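Long-range contacts in nucleoside phosphorylase, putative (Trypanosoma brucei, PDB 3BJE), which acts as a homodimeric uridine phosphorylase, cleaving uridine with phosphate to uracil and ribose 1-phosphate, and binds calcium: residues R165-D171 and I206-A211; S151-P157 and V315-G321; N214-S218 and A345-A349; W120-K124 and P134-P138. One frame throughout, in Å; residues are numbered along the deposited sequence.

Contact 1 of 4, residues R165-D171 and I206-A211; sequences RHAIGMD and IYTSMA
The Tyr207 ring carries Gly169 on one face: Gly169 CA stands 3.8 Å from the ring centroid, 12° off the normal, a CH-pi contact that is possible because glycine has no side chain in the way. At the ring's edge, in its plane, Tyr207 OH donates to Asp171 OD2 at 2.5 Å, a short bond that uses the syn lone pair of the carboxylate, whose plane stands nearly upright to the ring. Tyr207 CG sits between its backbone N and carbonyl carbon (chi1 64°), which folds the ring over Gly169. Ser296 also bonds both Tyr207 OH and Asp171 OD1, fixing the pair further. The His166 ring meets Met210 obliquely, with SD 4.2 Å from its centroid, while His166 ND1 is held by Glu286.

Between these groups runs an antiparallel ladder. Ala167 N to Ser209 O at 2.9 Å and Gly169 N to Tyr207 O at 2.7 Å are each answered by a return bond, and Ala211 N reaches Arg165 O at 2.8 Å. On the face shared by His166 and Met210, Ile168 CG2 packs on Ile206 CD1 at 4.1 Å.

Strand 207-210 thus borders strand 161-169, which also hydrogen-bonds strand 239-246. Helix 186-198 lies against His166, Ile168 and Ile206, and helix 295-305 against Tyr207 and Ser209; Met170 O accepts bonds from Asn172 and Tyr176 of the second subunit.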
loop_
_atom_site.group_PDB
_atom_site.type_symbol
_atom_site.label_atom_id
_atom_site.label_comp_id
_atom_site.label_asym_id
_atom_site.label_seq_id
_atom_site.Cartn_x
_atom_site.Cartn_y
_atom_site.Cartn_z
ATOM N N ARG A 165 1.956 -17.511 12.965
ATOM C CA ARG A 165 3.170 -18.316 12.992
ATOM C C ARG A 165 3.810 -18.179 11.610
ATOM O O ARG A 165 4.666 -17.348 11.430
ATOM C CB ARG A 165 2.916 -19.774 13.388
ATOM C CG ARG A 165 4.213 -20.509 13.654
ATOM C CD ARG A 165 4.024 -21.963 14.029
ATOM N NE ARG A 165 3.422 -22.189 15.347
ATOM C CZ ARG A 165 2.218 -22.736 15.555
ATOM N NH1 ARG A 165 1.436 -23.091 14.544
ATOM N NH2 ARG A 165 1.781 -22.925 16.795
ATOM N N HIS A 166 3.365 -18.950 10.614
ATOM C CA HIS A 166 3.877 -18.786 9.246
ATOM C C HIS A 166 3.048 -17.768 8.484
ATOM O O HIS A 166 1.949 -17.409 8.896
ATOM C CB HIS A 166 3.883 -20.135 8.511
ATOM C CG HIS A 166 4.760 -21.160 9.166
ATOM N ND1 HIS A 166 4.280 -22.063 10.088
ATOM C CD2 HIS A 166 6.091 -21.406 9.058
ATOM C CE1 HIS A 166 5.272 -22.828 10.514
ATOM N NE2 HIS A 166 6.381 -22.463 9.894
ATOM N N ALA A 167 3.615 -17.277 7.389
ATOM C CA ALA A 167 2.949 -16.304 6.535
ATOM C C ALA A 167 3.080 -16.710 5.071
ATOM O O ALA A 167 4.111 -17.219 4.649
ATOM C CB ALA A 167 3.577 -14.943 6.721
ATOM N N ILE A 168 2.016 -16.462 4.312
ATOM C CA ILE A 168 2.030 -16.557 2.857
ATOM C C ILE A 168 1.963 -15.155 2.287
ATOM O O ILE A 168 1.034 -14.405 2.590
ATOM C CB ILE A 168 0.829 -17.337 2.329
ATOM C CG1 ILE A 168 0.813 -18.767 2.889
ATOM C CG2 ILE A 168 0.841 -17.383 0.784
ATOM C CD1 ILE A 168 -0.587 -19.362 2.966
ATOM N N GLY A 169 2.965 -14.791 1.485
ATOM C CA GLY A 169 2.968 -13.538 0.747
ATOM C C GLY A 169 2.286 -13.727 -0.582
ATOM O O GLY A 169 2.860 -14.292 -1.497
ATOM N N MET A 170 1.043 -13.268 -0.680
ATOM C CA MET A 170 0.344 -13.209 -1.964
ATOM C C MET A 170 0.663 -11.899 -2.707
ATOM O O MET A 170 0.365 -11.758 -3.887
ATOM C CB MET A 170 -1.157 -13.357 -1.763
ATOM C CG MET A 170 -1.534 -14.584 -0.931
ATOM S SD MET A 170 -3.308 -14.889 -0.812
ATOM C CE MET A 170 -3.824 -13.400 0.072
ATOM N N ASP A 171 1.184 -10.935 -1.963
ATOM C CA ASP A 171 1.739 -9.716 -2.495
ATOM C C ASP A 171 3.069 -10.042 -3.183
ATOM O O ASP A 171 3.503 -11.204 -3.192
ATOM C CB ASP A 171 1.995 -8.770 -1.338
ATOM C CG ASP A 171 3.010 -9.340 -0.363
ATOM O OD1 ASP A 171 2.701 -10.331 0.356
ATOM O OD2 ASP A 171 4.161 -8.828 -0.357
ATOM N N ILE A 206 4.106 -16.712 -5.302
ATOM C CA ILE A 206 3.971 -16.411 -3.871
ATOM C C ILE A 206 5.267 -16.665 -3.106
ATOM O O ILE A 206 6.121 -17.450 -3.536
ATOM C CB ILE A 206 2.823 -17.195 -3.217
ATOM C CG1 ILE A 206 3.063 -18.706 -3.330
ATOM C CG2 ILE A 206 1.508 -16.839 -3.881
ATOM C CD1 ILE A 206 2.202 -19.534 -2.405
ATOM N N TYR A 207 5.425 -15.974 -1.986
ATOM C CA TYR A 207 6.510 -16.262 -1.085
ATOM C C TYR A 207 5.971 -16.624 0.299
ATOM O O TYR A 207 4.761 -16.623 0.518
ATOM C CB TYR A 207 7.495 -15.118 -1.016
ATOM C CG TYR A 207 7.000 -13.812 -0.455
ATOM C CD1 TYR A 207 7.251 -13.462 0.870
ATOM C CD2 TYR A 207 6.318 -12.901 -1.254
ATOM C CE1 TYR A 207 6.811 -12.255 1.388
ATOM C CE2 TYR A 207 5.873 -11.683 -0.746
ATOM C CZ TYR A 207 6.136 -11.364 0.583
ATOM O OH TYR A 207 5.768 -10.138 1.107
ATOM N N THR A 208 6.877 -17.006 1.202
ATOM C CA THR A 208 6.511 -17.341 2.562
ATOM C C THR A 208 7.439 -16.657 3.548
ATOM O O THR A 208 8.526 -16.192 3.187
ATOM C CB THR A 208 6.578 -18.863 2.792
ATOM O OG1 THR A 208 7.897 -19.328 2.505
ATOM C CG2 THR A 208 5.562 -19.632 1.891
ATOM N N SER A 209 7.011 -16.631 4.798
ATOM C CA SER A 209 7.875 -16.235 5.917
ATOM C C SER A 209 7.330 -16.828 7.222
ATOM O O SER A 209 6.463 -17.713 7.221
ATOM C CB SER A 209 7.986 -14.706 5.997
ATOM O OG SER A 209 9.047 -14.290 6.854
ATOM N N MET A 210 7.867 -16.351 8.335
ATOM C CA MET A 210 7.441 -16.831 9.637
ATOM C C MET A 210 7.738 -15.741 10.657
ATOM O O MET A 210 8.778 -15.085 10.585
ATOM C CB MET A 210 8.194 -18.109 10.003
ATOM C CG MET A 210 7.616 -18.849 11.208
ATOM S SD MET A 210 8.589 -20.284 11.746
ATOM C CE MET A 210 10.120 -19.504 12.205
ATOM N N ALA A 211 6.821 -15.555 11.594
ATOM C CA ALA A 211 7.079 -14.732 12.779
ATOM C C ALA A 211 8.176 -15.392 13.599
ATOM O O ALA A 211 8.303 -16.626 13.622
ATOM C CB ALA A 211 5.810 -14.595 13.617
#

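Contact 2 of 4, residues S151-P157 and V315-G321; sequences SPAESVP and VVSKRVG. With URA (uracil), chain D.
Lys318 NZ reaches Val156 O at 2.7 Å, with a weak second bond to Glu154 O at 3.4 Å, so within the contact the ammonium is received by main-chain oxygens of the loop. The lysine gets there by bending at chi2, chi3 and chi4, each between -60° and -81°, which folds its chain back over the turn instead of letting it extend. Glu322 forms a salt bridge with the same NZ. Glu154 OE1 remains 4.1 Å from NZ, beyond a salt bridge, and lies buried beside Gly321 CA, with no polar partner in the model.

Around the lysine the valines pack against the loop, Val320 CG1 on the carbonyl oxygen of Pro152 and CG2 on Glu154 CA at 3.6 Å. Val315 likewise divides its methyls: CG2 meets Val156 CG1 at 3.9 Å, and CG1 lies against Ser151 CB.

The next layer is backbone. Ser151 N donates to Ser317 O at 3.0 Å, approaching nearly along the C=O axis, and Arg319 N donates to Ser151 O at 3.3 Å with an N-H...O angle of 169°, which together make one parallel bridge between Ser151 and Lys318. Ser151 OG accepts from Ala153 N at 3.1 Å, starting the bend with an ST turn, and is also bonded to Thr289 O.

Strands 142-151 and 308-318 run parallel here, at their C-terminal ends, in the nucleoside phosphorylase fold; Val316 and Ser317 of the latter strand line the uracil pocket, Val316 CG2 against C6 and Ser317 CB beside O4 of the base.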
loop_
_atom_site.group_PDB
_atom_site.type_symbol
_atom_site.label_atom_id
_atom_site.label_comp_id
_atom_site.label_asym_id
_atom_site.label_seq_id
_atom_site.Cartn_x
_atom_site.Cartn_y
_atom_site.Cartn_z
ATOM N N SER A 151 -10.921 -13.910 8.385
ATOM C CA SER A 151 -10.574 -15.326 8.546
ATOM C C SER A 151 -11.377 -16.205 7.597
ATOM O O SER A 151 -12.601 -16.096 7.542
ATOM C CB SER A 151 -10.798 -15.818 9.975
ATOM O OG SER A 151 -10.538 -17.216 10.072
ATOM N N PRO A 152 -10.685 -17.083 6.853
ATOM C CA PRO A 152 -11.303 -18.093 6.010
ATOM C C PRO A 152 -11.578 -19.414 6.736
ATOM O O PRO A 152 -12.080 -20.351 6.122
ATOM C CB PRO A 152 -10.227 -18.323 4.950
ATOM C CG PRO A 152 -8.991 -18.205 5.713
ATOM C CD PRO A 152 -9.213 -17.096 6.687
ATOM N N ALA A 153 -11.225 -19.478 8.020
ATOM C CA ALA A 153 -11.341 -20.703 8.820
ATOM C C ALA A 153 -12.681 -20.771 9.535
ATOM O O ALA A 153 -13.027 -19.865 10.293
ATOM C CB ALA A 153 -10.236 -20.739 9.848
ATOM N N GLU A 154 -13.428 -21.852 9.323
ATOM C CA GLU A 154 -14.745 -21.974 9.955
ATOM C C GLU A 154 -14.628 -21.974 11.473
ATOM O O GLU A 154 -15.448 -21.372 12.153
ATOM C CB GLU A 154 -15.498 -23.223 9.459
ATOM C CG GLU A 154 -16.730 -23.640 10.290
ATOM C CD GLU A 154 -17.687 -22.493 10.652
ATOM O OE1 GLU A 154 -17.578 -21.380 10.080
ATOM O OE2 GLU A 154 -18.557 -22.720 11.529
ATOM N N SER A 155 -13.597 -22.618 11.996
ATOM C CA SER A 155 -13.438 -22.751 13.441
ATOM C C SER A 155 -13.151 -21.409 14.145
ATOM O O SER A 155 -13.509 -21.232 15.306
ATOM C CB SER A 155 -12.313 -23.747 13.747
ATOM O OG SER A 155 -11.070 -23.291 13.238
ATOM N N VAL A 156 -12.522 -20.466 13.450
ATOM C CA VAL A 156 -12.039 -19.253 14.098
ATOM C C VAL A 156 -13.189 -18.289 14.430
ATOM O O VAL A 156 -13.858 -17.797 13.529
ATOM C CB VAL A 156 -10.985 -18.551 13.226
ATOM C CG1 VAL A 156 -10.557 -17.228 13.852
ATOM C CG2 VAL A 156 -9.769 -19.466 13.011
ATOM N N PRO A 157 -13.415 -18.006 15.732
ATOM C CA PRO A 157 -14.548 -17.141 16.102
ATOM C C PRO A 157 -14.393 -15.667 15.691
ATOM O O PRO A 157 -13.273 -15.177 15.592
ATOM C CB PRO A 157 -14.579 -17.221 17.636
ATOM C CG PRO A 157 -13.645 -18.314 18.019
ATOM C CD PRO A 157 -12.661 -18.456 16.915
ATOM N N VAL A 315 -10.089 -10.581 14.391
ATOM C CA VAL A 315 -10.898 -11.047 13.258
ATOM C C VAL A 315 -12.163 -10.202 13.172
ATOM O O VAL A 315 -13.067 -10.351 13.989
ATOM C CB VAL A 315 -11.229 -12.552 13.375
ATOM C CG1 VAL A 315 -12.148 -13.044 12.225
ATOM C CG2 VAL A 315 -9.951 -13.367 13.408
ATOM N N VAL A 316 -12.212 -9.294 12.200
ATOM C CA VAL A 316 -13.364 -8.408 12.011
ATOM C C VAL A 316 -14.245 -8.798 10.823
ATOM O O VAL A 316 -15.316 -8.227 10.628
ATOM C CB VAL A 316 -12.932 -6.943 11.852
ATOM C CG1 VAL A 316 -12.147 -6.472 13.080
ATOM C CG2 VAL A 316 -12.096 -6.761 10.576
ATOM N N SER A 317 -13.799 -9.771 10.038
ATOM C CA SER A 317 -14.586 -10.256 8.917
ATOM C C SER A 317 -14.515 -11.766 8.880
ATOM O O SER A 317 -13.439 -12.352 8.807
ATOM C CB SER A 317 -14.068 -9.683 7.603
ATOM O OG SER A 317 -14.769 -10.251 6.508
ATOM N N LYS A 318 -15.675 -12.404 8.968
ATOM C CA LYS A 318 -15.748 -13.840 8.812
ATOM C C LYS A 318 -16.252 -14.026 7.411
ATOM O O LYS A 318 -17.357 -13.610 7.066
ATOM C CB LYS A 318 -16.685 -14.492 9.828
ATOM C CG LYS A 318 -16.046 -14.769 11.196
ATOM C CD LYS A 318 -14.832 -15.719 11.158
ATOM C CE LYS A 318 -15.128 -17.123 10.627
ATOM N NZ LYS A 318 -15.730 -18.029 11.640
ATOM N N ARG A 319 -15.394 -14.621 6.599
ATOM C CA ARG A 319 -15.637 -14.772 5.190
ATOM C C ARG A 319 -16.374 -16.100 4.948
ATOM O O ARG A 319 -16.882 -16.338 3.859
ATOM C CB ARG A 319 -14.290 -14.703 4.450
ATOM C CG ARG A 319 -13.458 -13.400 4.718
ATOM C CD ARG A 319 -13.968 -12.191 3.920
ATOM N NE ARG A 319 -14.205 -12.477 2.497
ATOM C CZ ARG A 319 -13.274 -12.469 1.538
ATOM N NH1 ARG A 319 -12.010 -12.164 1.822
ATOM N NH2 ARG A 319 -13.613 -12.760 0.285
ATOM N N VAL A 320 -16.422 -16.951 5.974
ATOM C CA VAL A 320 -17.215 -18.189 5.968
ATOM C C VAL A 320 -18.117 -18.207 7.209
ATOM O O VAL A 320 -17.930 -17.405 8.123
ATOM C CB VAL A 320 -16.315 -19.449 6.001
ATOM C CG1 VAL A 320 -15.265 -19.405 4.892
ATOM C CG2 VAL A 320 -15.658 -19.604 7.372
ATOM N N GLY A 321 -19.088 -19.120 7.241
ATOM C CA GLY A 321 -19.918 -19.327 8.433
ATOM C C GLY A 321 -20.796 -18.145 8.820
ATOM O O GLY A 321 -21.964 -18.079 8.437
HETATM N N1 URA D . -8.626 -6.569 6.884
HETATM C C2 URA D . -8.343 -7.220 5.734
HETATM O O2 URA D . -7.279 -6.981 5.079
HETATM N N3 URA D . -9.196 -8.114 5.258
HETATM C C4 URA D . -10.350 -8.390 5.895
HETATM O O4 URA D . -11.107 -9.244 5.401
HETATM C C5 URA D . -10.665 -7.726 7.064
HETATM C C6 URA D . -9.764 -6.797 7.548
#

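Contact 3 of 4, residues N214-S218 and A345-A349; sequences NITKS and ALVSA
Asn214 extends its amide toward the C-terminal carboxylate of Ala349: ND2 donates to Ala349 O at 2.8 Å with an N-H...O angle of 164°, and the acceptor lies only 2° out of the amide plane. CG is anti to the backbone N (chi1 -174°), which carries the amide across to the chain terminus. The same ND2 also bonds Gln308, while OD1 receives a water that in turn donates to Ser348 O; partners at both ends of the amide would resist its rotation.

Ser218 points its CB at the facing helix, but its hydroxyl turns back to Asn214 O at 2.7 Å. Ser218 OG and Ser218 N approach that carbonyl from opposite faces of its plane. Ser218 OG also lies 3.6 Å from Ala349 CA. Ala345 faces Ser218 directly, its CB 3.5 Å from Ser218 O, and small residues on both sides permit a CA-CA distance of 4.9 Å. Ile215 CD1 meets Ala349 CB at 4.1 Å, and a second water joins Ser218 O to Ser348 OG.

Helix 213-228 is thereby packed, near its start, against the last turn of helix 329-348; Ile215 and Leu346 both rest on Ile144 of strand 142-151, and Leu346 reaches Val88 of strand 86-92.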
loop_
_atom_site.group_PDB
_atom_site.type_symbol
_atom_site.label_atom_id
_atom_site.label_comp_id
_atom_site.label_asym_id
_atom_site.label_seq_id
_atom_site.Cartn_x
_atom_site.Cartn_y
_atom_site.Cartn_z
ATOM N N ASN A 214 10.065 -16.412 19.282
ATOM C CA ASN A 214 10.020 -15.675 20.544
ATOM C C ASN A 214 8.837 -14.713 20.599
ATOM O O ASN A 214 8.222 -14.526 21.648
ATOM C CB ASN A 214 11.322 -14.903 20.757
ATOM C CG ASN A 214 11.388 -14.234 22.109
ATOM O OD1 ASN A 214 11.102 -14.852 23.134
ATOM N ND2 ASN A 214 11.783 -12.961 22.123
ATOM N N ILE A 215 8.512 -14.114 19.457
ATOM C CA ILE A 215 7.378 -13.208 19.385
ATOM C C ILE A 215 6.062 -13.984 19.488
ATOM O O ILE A 215 5.194 -13.617 20.278
ATOM C CB ILE A 215 7.409 -12.384 18.106
ATOM C CG1 ILE A 215 8.652 -11.476 18.100
ATOM C CG2 ILE A 215 6.129 -11.565 17.957
ATOM C CD1 ILE A 215 8.640 -10.383 19.179
ATOM N N THR A 216 5.914 -15.052 18.701
ATOM C CA THR A 216 4.698 -15.858 18.736
ATOM C C THR A 216 4.475 -16.392 20.146
ATOM O O THR A 216 3.363 -16.314 20.667
ATOM C CB THR A 216 4.754 -17.046 17.748
ATOM O OG1 THR A 216 4.976 -16.557 16.415
ATOM C CG2 THR A 216 3.452 -17.822 17.747
ATOM N N LYS A 217 5.532 -16.915 20.767
ATOM C CA LYS A 217 5.450 -17.482 22.122
ATOM C C LYS A 217 5.022 -16.425 23.129
ATOM O O LYS A 217 4.159 -16.675 23.969
ATOM C CB LYS A 217 6.796 -18.081 22.542
ATOM C CG LYS A 217 6.781 -18.851 23.868
ATOM C CD LYS A 217 8.201 -19.064 24.392
ATOM C CE LYS A 217 8.223 -20.001 25.599
ATOM N NZ LYS A 217 9.592 -20.183 26.174
ATOM N N SER A 218 5.639 -15.247 23.042
ATOM C CA SER A 218 5.329 -14.134 23.938
ATOM C C SER A 218 3.863 -13.701 23.831
ATOM O O SER A 218 3.192 -13.505 24.850
ATOM C CB SER A 218 6.255 -12.947 23.659
ATOM O OG SER A 218 7.603 -13.257 23.976
ATOM N N ALA A 345 3.161 -8.685 25.819
ATOM C CA ALA A 345 3.999 -9.607 25.064
ATOM C C ALA A 345 5.270 -8.915 24.613
ATOM O O ALA A 345 6.352 -9.494 24.655
ATOM C CB ALA A 345 3.226 -10.182 23.843
ATOM N N LEU A 346 5.120 -7.659 24.207
ATOM C CA LEU A 346 6.207 -6.890 23.645
ATOM C C LEU A 346 7.306 -6.638 24.683
ATOM O O LEU A 346 8.481 -6.843 24.399
ATOM C CB LEU A 346 5.667 -5.564 23.112
ATOM C CG LEU A 346 6.677 -4.699 22.363
ATOM C CD1 LEU A 346 7.235 -5.428 21.130
ATOM C CD2 LEU A 346 6.067 -3.351 21.950
ATOM N N VAL A 347 6.929 -6.216 25.886
ATOM C CA VAL A 347 7.936 -5.926 26.922
ATOM C C VAL A 347 8.510 -7.183 27.563
ATOM O O VAL A 347 9.528 -7.114 28.246
ATOM C CB VAL A 347 7.405 -4.976 28.019
ATOM C CG1 VAL A 347 6.866 -3.695 27.403
ATOM C CG2 VAL A 347 6.342 -5.655 28.898
ATOM N N SER A 348 7.872 -8.326 27.349
ATOM C CA SER A 348 8.397 -9.583 27.870
ATOM C C SER A 348 9.211 -10.365 26.834
ATOM O O SER A 348 9.856 -11.362 27.179
ATOM C CB SER A 348 7.261 -10.433 28.418
ATOM O OG SER A 348 6.346 -10.779 27.419
ATOM N N ALA A 349 9.198 -9.902 25.578
ATOM C CA ALA A 349 9.936 -10.556 24.510
ATOM C C ALA A 349 11.429 -10.377 24.703
ATOM O O ALA A 349 12.215 -11.214 24.284
ATOM C CB ALA A 349 9.521 -9.991 23.157
ATOM O OXT ALA A 349 11.894 -9.387 25.267
HETATM O O HOH W 1 11.046 -14.156 25.949
HETATM O O HOH W 2 4.376 -12.537 27.318
#

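Contact 4 of 4, residues W120-K124 and P134-P138; sequences WRHRK and PFFDP
Pro138 CG sits over the centre of the Arg123 guanidinium, 3.4 Å from CZ, so the proline meets one flat face of the group with that one ring carbon, the two side chains crossing at a slant. The arginine chain is extended from CG to NE, and this straight run takes the guanidinium as far as Pro138; a salt bridge with Glu112 and a bond to Leu305 O then fix it. Lys124 crosses the Phe135 ring at about a right angle, its CG above one face at 4.0 Å from the centroid and 24° off the normal, a CH-pi contact displaced toward the rim. Phe135 CD1 further touches His122 CB at 3.7 Å.

Looser apolar contact joins Arg121 to Phe136, CB to CB at 4.1 Å; Arg121 NE is engaged by Lys111 O.

Both segments are irregular and belong to the surface excursion between strands 119-120 and 142-151, and their end-to-end directions differ by 82°. A crossing of two loop arms, rather than a regular sheet, is what this geometry describes, with a cis peptide bond preceding Pro134.

One direct hydrogen bond links the segments: Phe136 N donates to His122 O at 2.8 Å and 172°. Two waters supplement it. One accepts from His122 N and donates to Pro134 O at 2.7 Å; the other accepts from Lys124 N and donates to Phe136 O at 2.6 Å. Arg121 O accepts a bond from Arg260 of the second subunit.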
loop_
_atom_site.group_PDB
_atom_site.type_symbol
_atom_site.label_atom_id
_atom_site.label_comp_id
_atom_site.label_asym_id
_atom_site.label_seq_id
_atom_site.Cartn_x
_atom_site.Cartn_y
_atom_site.Cartn_z
ATOM N N TRP A 120 27.132 3.298 8.698
ATOM C CA TRP A 120 26.315 2.227 9.246
ATOM C C TRP A 120 27.042 1.539 10.396
ATOM O O TRP A 120 28.252 1.340 10.364
ATOM C CB TRP A 120 25.927 1.219 8.151
ATOM C CG TRP A 120 24.986 1.810 7.152
ATOM C CD1 TRP A 120 25.317 2.511 6.025
ATOM C CD2 TRP A 120 23.554 1.791 7.200
ATOM N NE1 TRP A 120 24.184 2.918 5.366
ATOM C CE2 TRP A 120 23.089 2.492 6.065
ATOM C CE3 TRP A 120 22.614 1.243 8.084
ATOM C CZ2 TRP A 120 21.741 2.672 5.799
ATOM C CZ3 TRP A 120 21.257 1.420 7.812
ATOM C CH2 TRP A 120 20.836 2.132 6.681
ATOM N N ARG A 121 26.285 1.186 11.422
ATOM C CA ARG A 121 26.838 0.546 12.597
ATOM C C ARG A 121 27.352 -0.841 12.259
ATOM O O ARG A 121 26.806 -1.514 11.388
ATOM C CB ARG A 121 25.756 0.445 13.673
ATOM C CG ARG A 121 25.258 1.802 14.182
ATOM C CD ARG A 121 24.207 1.656 15.279
ATOM N NE ARG A 121 23.594 2.949 15.553
ATOM C CZ ARG A 121 24.167 3.934 16.240
ATOM N NH1 ARG A 121 25.376 3.787 16.773
ATOM N NH2 ARG A 121 23.522 5.083 16.403
ATOM N N HIS A 122 28.402 -1.274 12.955
ATOM C CA HIS A 122 28.952 -2.602 12.745
ATOM C C HIS A 122 28.033 -3.627 13.368
ATOM O O HIS A 122 27.344 -3.344 14.352
ATOM C CB HIS A 122 30.322 -2.781 13.407
ATOM C CG HIS A 122 31.338 -1.767 13.002
ATOM N ND1 HIS A 122 31.730 -1.592 11.695
ATOM C CD2 HIS A 122 32.047 -0.878 13.736
ATOM C CE1 HIS A 122 32.638 -0.633 11.640
ATOM N NE2 HIS A 122 32.854 -0.186 12.865
ATOM N N ARG A 123 28.068 -4.824 12.798
ATOM C CA ARG A 123 27.458 -5.999 13.400
ATOM C C ARG A 123 28.530 -7.061 13.569
ATOM O O ARG A 123 29.523 -7.077 12.838
ATOM C CB ARG A 123 26.366 -6.540 12.505
ATOM C CG ARG A 123 25.147 -5.673 12.405
ATOM C CD ARG A 123 24.153 -6.393 11.572
ATOM N NE ARG A 123 22.869 -5.716 11.444
ATOM C CZ ARG A 123 21.796 -6.319 10.941
ATOM N NH1 ARG A 123 21.848 -7.602 10.594
ATOM N NH2 ARG A 123 20.656 -5.664 10.840
ATOM N N LYS A 124 28.323 -7.954 14.530
ATOM C CA LYS A 124 29.273 -9.037 14.772
ATOM C C LYS A 124 29.435 -9.873 13.506
ATOM O O LYS A 124 28.456 -10.209 12.844
ATOM C CB LYS A 124 28.825 -9.901 15.951
ATOM C CG LYS A 124 28.964 -9.187 17.291
ATOM C CD LYS A 124 28.967 -10.150 18.468
ATOM C CE LYS A 124 29.219 -9.410 19.782
ATOM N NZ LYS A 124 29.351 -10.332 20.948
ATOM N N PRO A 134 32.030 -0.682 18.325
ATOM C CA PRO A 134 30.879 -1.319 18.973
ATOM C C PRO A 134 30.023 -2.062 17.953
ATOM O O PRO A 134 30.139 -1.803 16.750
ATOM C CB PRO A 134 30.083 -0.139 19.554
ATOM C CG PRO A 134 30.961 1.046 19.465
ATOM C CD PRO A 134 31.946 0.788 18.376
ATOM N N PHE A 135 29.186 -2.980 18.430
ATOM C CA PHE A 135 28.305 -3.738 17.547
ATOM C C PHE A 135 26.844 -3.496 17.861
ATOM O O PHE A 135 26.442 -3.418 19.025
ATOM C CB PHE A 135 28.594 -5.228 17.649
ATOM C CG PHE A 135 30.004 -5.584 17.304
ATOM C CD1 PHE A 135 30.458 -5.467 15.999
ATOM C CD2 PHE A 135 30.881 -6.024 18.286
ATOM C CE1 PHE A 135 31.762 -5.784 15.672
ATOM C CE2 PHE A 135 32.184 -6.352 17.969
ATOM C CZ PHE A 135 32.628 -6.231 16.660
ATOM N N PHE A 136 26.052 -3.372 16.803
ATOM C CA PHE A 136 24.614 -3.344 16.945
ATOM C C PHE A 136 24.076 -4.773 16.931
ATOM O O PHE A 136 24.419 -5.551 16.043
ATOM C CB PHE A 136 23.992 -2.549 15.805
ATOM C CG PHE A 136 22.513 -2.438 15.903
ATOM C CD1 PHE A 136 21.935 -1.477 16.718
ATOM C CD2 PHE A 136 21.688 -3.294 15.170
ATOM C CE1 PHE A 136 20.562 -1.369 16.818
ATOM C CE2 PHE A 136 20.315 -3.199 15.273
ATOM C CZ PHE A 136 19.747 -2.235 16.091
ATOM N N ASP A 137 23.240 -5.099 17.918
ATOM C CA ASP A 137 22.581 -6.409 18.014
ATOM C C ASP A 137 21.149 -6.325 17.469
ATOM O O ASP A 137 20.251 -5.842 18.155
ATOM C CB ASP A 137 22.541 -6.864 19.472
ATOM C CG ASP A 137 21.948 -8.253 19.648
ATOM O OD1 ASP A 137 21.461 -8.854 18.668
ATOM O OD2 ASP A 137 21.978 -8.751 20.793
ATOM N N PRO A 138 20.920 -6.842 16.247
ATOM C CA PRO A 138 19.588 -6.785 15.649
ATOM C C PRO A 138 18.509 -7.496 16.454
ATOM O O PRO A 138 17.339 -7.151 16.326
ATOM C CB PRO A 138 19.760 -7.465 14.286
ATOM C CG PRO A 138 21.207 -7.593 14.076
ATOM C CD PRO A 138 21.886 -7.537 15.382
HETATM O O HOH W 3 28.936 0.195 15.362
HETATM O O HOH W 4 25.857 -7.749 15.975
#

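Contact 1 is largely buried, contacts 2 and 3 partly so, and contact 4 lies on the surface. Contacts 1 and 2 hold neighbouring strands, 161-169 and 308-318, yet their nearest atoms are about 8 Å apart; the first relies on a repeated backbone ladder, the second on one bridge and a folded lysine. Contacts 1 and 3 do touch, because strand 207-210 leads into helix 213-228 and Ala211 CB lies 3.5 Å from Thr216 OG1. Helix packing in contact 3 uses small side chains and an amide, with waters bridging, as they also do in contact 4. Contacts 1 and 4 both reach the second subunit, whereas contacts 2 and 4 lie on opposite sides of the chain's centre.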